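PDB 1VEA: Hut operon positive regulatory protein from Bacillus subtilis, which binds regulatory sequences on the hut mRNA when histidine is present, suppressing transcription termination and so activating the operon for histidine utilization. Local coordinates for residues L16-A21 with S124-I129. The protein carries 1 engineered substitution. Sequence-based numbering, arbitrary orientation.
Sequences LLLNEA and SLYGTI
L17 reaches from helix 9-18 onto strand 120-130 and lies between S124 and Y126. Its CG is anti to the backbone N (chi1 171°), a torsion that carries CG toward the strand, where both methyls meet it. L17 CD2 rests on the strand backbone, 3.4 Å from L125 C. On one flank the same methyl meets S124 OG. On the other, L17 CD2 lies 3.5 Å from Y126 CB. L17 CD1 packs less closely, 4.0 Å from Y126 CB. The L17 and Y126 side chains cross at about a right angle.

L18 takes the next place along Y126. L18 CD2 sits over one face of the Y126 ring in a CH-pi contact, 4.1 Å from the centroid and offset toward the rim at CG. The methyl is 24° off the ring normal. L17 thus packs at the base of the tyrosine and L18 on its ring. With an alanine at L17, a gap would probably open between S124 and Y126 CB, and the backbone at L125 would lose the methyl resting on it.

The touching is by van der Waals contact, mostly of methyl groups. S124 OG hydrogen-bonds to S13 OG, on helix 9-18. Y126 OH hydrogen-bonds to E139 OE1 on the adjoining strand and to R8 NH1 of the second subunit. L18 also packs on V14 of that subunit, so the tyrosine and leucine both border the interface. L125 CB points away from the helix; its side chain is about 8 Å from the bound N-(2-naphthyl)histidinamide. This is helix-on-sheet packing in the HutP fold, with the end of helix 9-18 laid on a central strand of the antiparallel sheet.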
ATOM      1  N   LEU B  16      12.098  26.737   5.982  1.00 51.95           N
ATOM      2  CA  LEU B  16      11.765  27.776   5.016  1.00 53.87           C
ATOM      3  C   LEU B  16      10.314  27.605   4.585  1.00 56.59           C
ATOM      4  O   LEU B  16       9.541  28.565   4.506  1.00 58.61           O
ATOM      5  CB  LEU B  16      12.667  27.681   3.787  1.00 53.62           C
ATOM      6  CG  LEU B  16      12.393  28.779   2.750  1.00 54.42           C
ATOM      7  CD1 LEU B  16      12.919  30.100   3.274  1.00 52.29           C
ATOM      8  CD2 LEU B  16      13.050  28.444   1.435  1.00 52.36           C
ATOM      9  N   LEU B  17       9.950  26.363   4.301  1.00 58.79           N
ATOM     10  CA  LEU B  17       8.601  26.038   3.893  1.00 60.19           C
ATOM     11  C   LEU B  17       7.595  26.384   4.983  1.00 62.10           C
ATOM     12  O   LEU B  17       6.592  27.028   4.726  1.00 62.43           O
ATOM     13  CB  LEU B  17       8.510  24.547   3.588  1.00 59.03           C
ATOM     14  CG  LEU B  17       7.106  24.002   3.339  1.00 58.93           C
ATOM     15  CD1 LEU B  17       6.519  24.662   2.105  1.00 58.65           C
ATOM     16  CD2 LEU B  17       7.170  22.496   3.168  1.00 58.86           C
ATOM     17  N   LEU B  18       7.885  25.961   6.207  1.00 65.58           N
ATOM     18  CA  LEU B  18       6.978  26.161   7.330  1.00 68.14           C
ATOM     19  C   LEU B  18       6.895  27.521   8.014  1.00 70.93           C
ATOM     20  O   LEU B  18       6.217  27.662   9.027  1.00 70.41           O
ATOM     21  CB  LEU B  18       7.237  25.081   8.384  1.00 65.47           C
ATOM     22  CG  LEU B  18       6.922  23.659   7.910  1.00 63.54           C
ATOM     23  CD1 LEU B  18       6.849  22.714   9.105  1.00 60.16           C
ATOM     24  CD2 LEU B  18       5.595  23.658   7.150  1.00 62.76           C
ATOM     25  N   ASN B  19       7.559  28.529   7.470  1.00 75.96           N
ATOM     26  CA  ASN B  19       7.501  29.858   8.080  1.00 80.76           C
ATOM     27  C   ASN B  19       6.956  30.917   7.141  1.00 84.87           C
ATOM     28  O   ASN B  19       7.633  31.364   6.214  1.00 85.64           O
ATOM     29  CB  ASN B  19       8.879  30.278   8.594  1.00 79.13           C
ATOM     30  CG  ASN B  19       9.191  29.693   9.965  1.00 78.03           C
ATOM     31  OD1 ASN B  19      10.351  29.461  10.313  1.00 78.00           O
ATOM     32  ND2 ASN B  19       8.152  29.471  10.757  1.00 76.22           N
ATOM     33  N   GLU B  20       5.713  31.299   7.397  1.00 88.96           N
ATOM     34  CA  GLU B  20       5.011  32.295   6.605  1.00 92.24           C
ATOM     35  C   GLU B  20       5.410  33.687   7.108  1.00 93.77           C
ATOM     36  O   GLU B  20       4.715  34.675   6.861  1.00 95.20           O
ATOM     37  CB  GLU B  20       3.509  32.079   6.782  1.00 92.09           C
ATOM     38  CG  GLU B  20       3.055  30.675   6.401  1.00 92.92           C
ATOM     39  CD  GLU B  20       1.950  30.149   7.299  1.00 94.04           C
ATOM     40  OE1 GLU B  20       0.980  30.894   7.547  1.00 93.88           O
ATOM     41  OE2 GLU B  20       2.042  28.984   7.750  1.00 95.17           O
ATOM     42  N   ALA B  21       6.536  33.760   7.816  1.00 94.94           N
ATOM     43  CA  ALA B  21       7.012  35.025   8.375  1.00 95.69           C
ATOM     44  C   ALA B  21       8.344  35.510   7.820  1.00 96.42           C
ATOM     45  O   ALA B  21       9.398  34.935   8.103  1.00 96.43           O
ATOM     46  CB  ALA B  21       7.100  34.919   9.897  1.00 95.52           C
ATOM     47  N   SER B 124      10.536  20.401  -0.321  1.00 47.68           N
ATOM     48  CA  SER B 124       9.581  20.117   0.745  1.00 46.72           C
ATOM     49  C   SER B 124       8.221  20.706   0.384  1.00 45.84           C
ATOM     50  O   SER B 124       8.135  21.803  -0.146  1.00 47.70           O
ATOM     51  CB  SER B 124      10.076  20.713   2.064  1.00 44.09           C
ATOM     52  OG  SER B 124      10.370  22.084   1.896  1.00 43.07           O
ATOM     53  N   LEU B 125       7.158  19.977   0.684  1.00 45.20           N
ATOM     54  CA  LEU B 125       5.816  20.435   0.367  1.00 46.30           C
ATOM     55  C   LEU B 125       4.905  20.462   1.586  1.00 47.48           C
ATOM     56  O   LEU B 125       4.920  19.558   2.420  1.00 46.96           O
ATOM     57  CB  LEU B 125       5.208  19.520  -0.694  1.00 46.44           C
ATOM     58  CG  LEU B 125       6.117  19.333  -1.912  1.00 46.69           C
ATOM     59  CD1 LEU B 125       5.884  17.977  -2.567  1.00 45.55           C
ATOM     60  CD2 LEU B 125       5.871  20.464  -2.872  1.00 46.51           C
ATOM     61  N   TYR B 126       4.114  21.515   1.695  1.00 49.84           N
ATOM     62  CA  TYR B 126       3.179  21.618   2.794  1.00 52.83           C
ATOM     63  C   TYR B 126       1.913  22.242   2.276  1.00 55.72           C
ATOM     64  O   TYR B 126       1.950  23.289   1.641  1.00 58.09           O
ATOM     65  CB  TYR B 126       3.713  22.491   3.911  1.00 51.03           C
ATOM     66  CG  TYR B 126       2.701  22.649   5.021  1.00 49.01           C
ATOM     67  CD1 TYR B 126       2.356  21.568   5.835  1.00 49.40           C
ATOM     68  CD2 TYR B 126       2.090  23.872   5.257  1.00 46.47           C
ATOM     69  CE1 TYR B 126       1.427  21.706   6.862  1.00 49.37           C
ATOM     70  CE2 TYR B 126       1.167  24.024   6.273  1.00 47.60           C
ATOM     71  CZ  TYR B 126       0.837  22.946   7.074  1.00 49.53           C
ATOM     72  OH  TYR B 126      -0.075  23.123   8.089  1.00 50.60           O
ATOM     73  N   GLY B 127       0.789  21.609   2.547  1.00 57.40           N
ATOM     74  CA  GLY B 127      -0.452  22.171   2.075  1.00 61.11           C
ATOM     75  C   GLY B 127      -1.628  21.596   2.812  1.00 63.55           C
ATOM     76  O   GLY B 127      -1.475  20.932   3.839  1.00 62.87           O
ATOM     77  N   THR B 128      -2.813  21.848   2.281  1.00 66.32           N
ATOM     78  CA  THR B 128      -4.019  21.351   2.897  1.00 70.01           C
ATOM     79  C   THR B 128      -4.887  20.665   1.852  1.00 71.26           C
ATOM     80  O   THR B 128      -4.853  21.029   0.678  1.00 73.54           O
ATOM     81  CB  THR B 128      -4.788  22.506   3.546  1.00 71.22           C
ATOM     82  OG1 THR B 128      -4.035  23.013   4.657  1.00 71.55           O
ATOM     83  CG2 THR B 128      -6.134  22.038   4.037  1.00 74.66           C
ATOM     84  N   ILE B 129      -5.629  19.645   2.275  1.00 71.44           N
ATOM     85  CA  ILE B 129      -6.539  18.928   1.387  1.00 70.86           C
ATOM     86  C   ILE B 129      -7.906  19.064   2.021  1.00 70.84           C
ATOM     87  O   ILE B 129      -8.099  18.672   3.171  1.00 71.14           O
ATOM     88  CB  ILE B 129      -6.241  17.414   1.296  1.00 72.08           C
ATOM     89  CG1 ILE B 129      -4.769  17.175   0.978  1.00 71.49           C
ATOM     90  CG2 ILE B 129      -7.134  16.776   0.236  1.00 72.08           C
ATOM     91  CD1 ILE B 129      -3.905  17.181   2.202  1.00 72.11           C
TER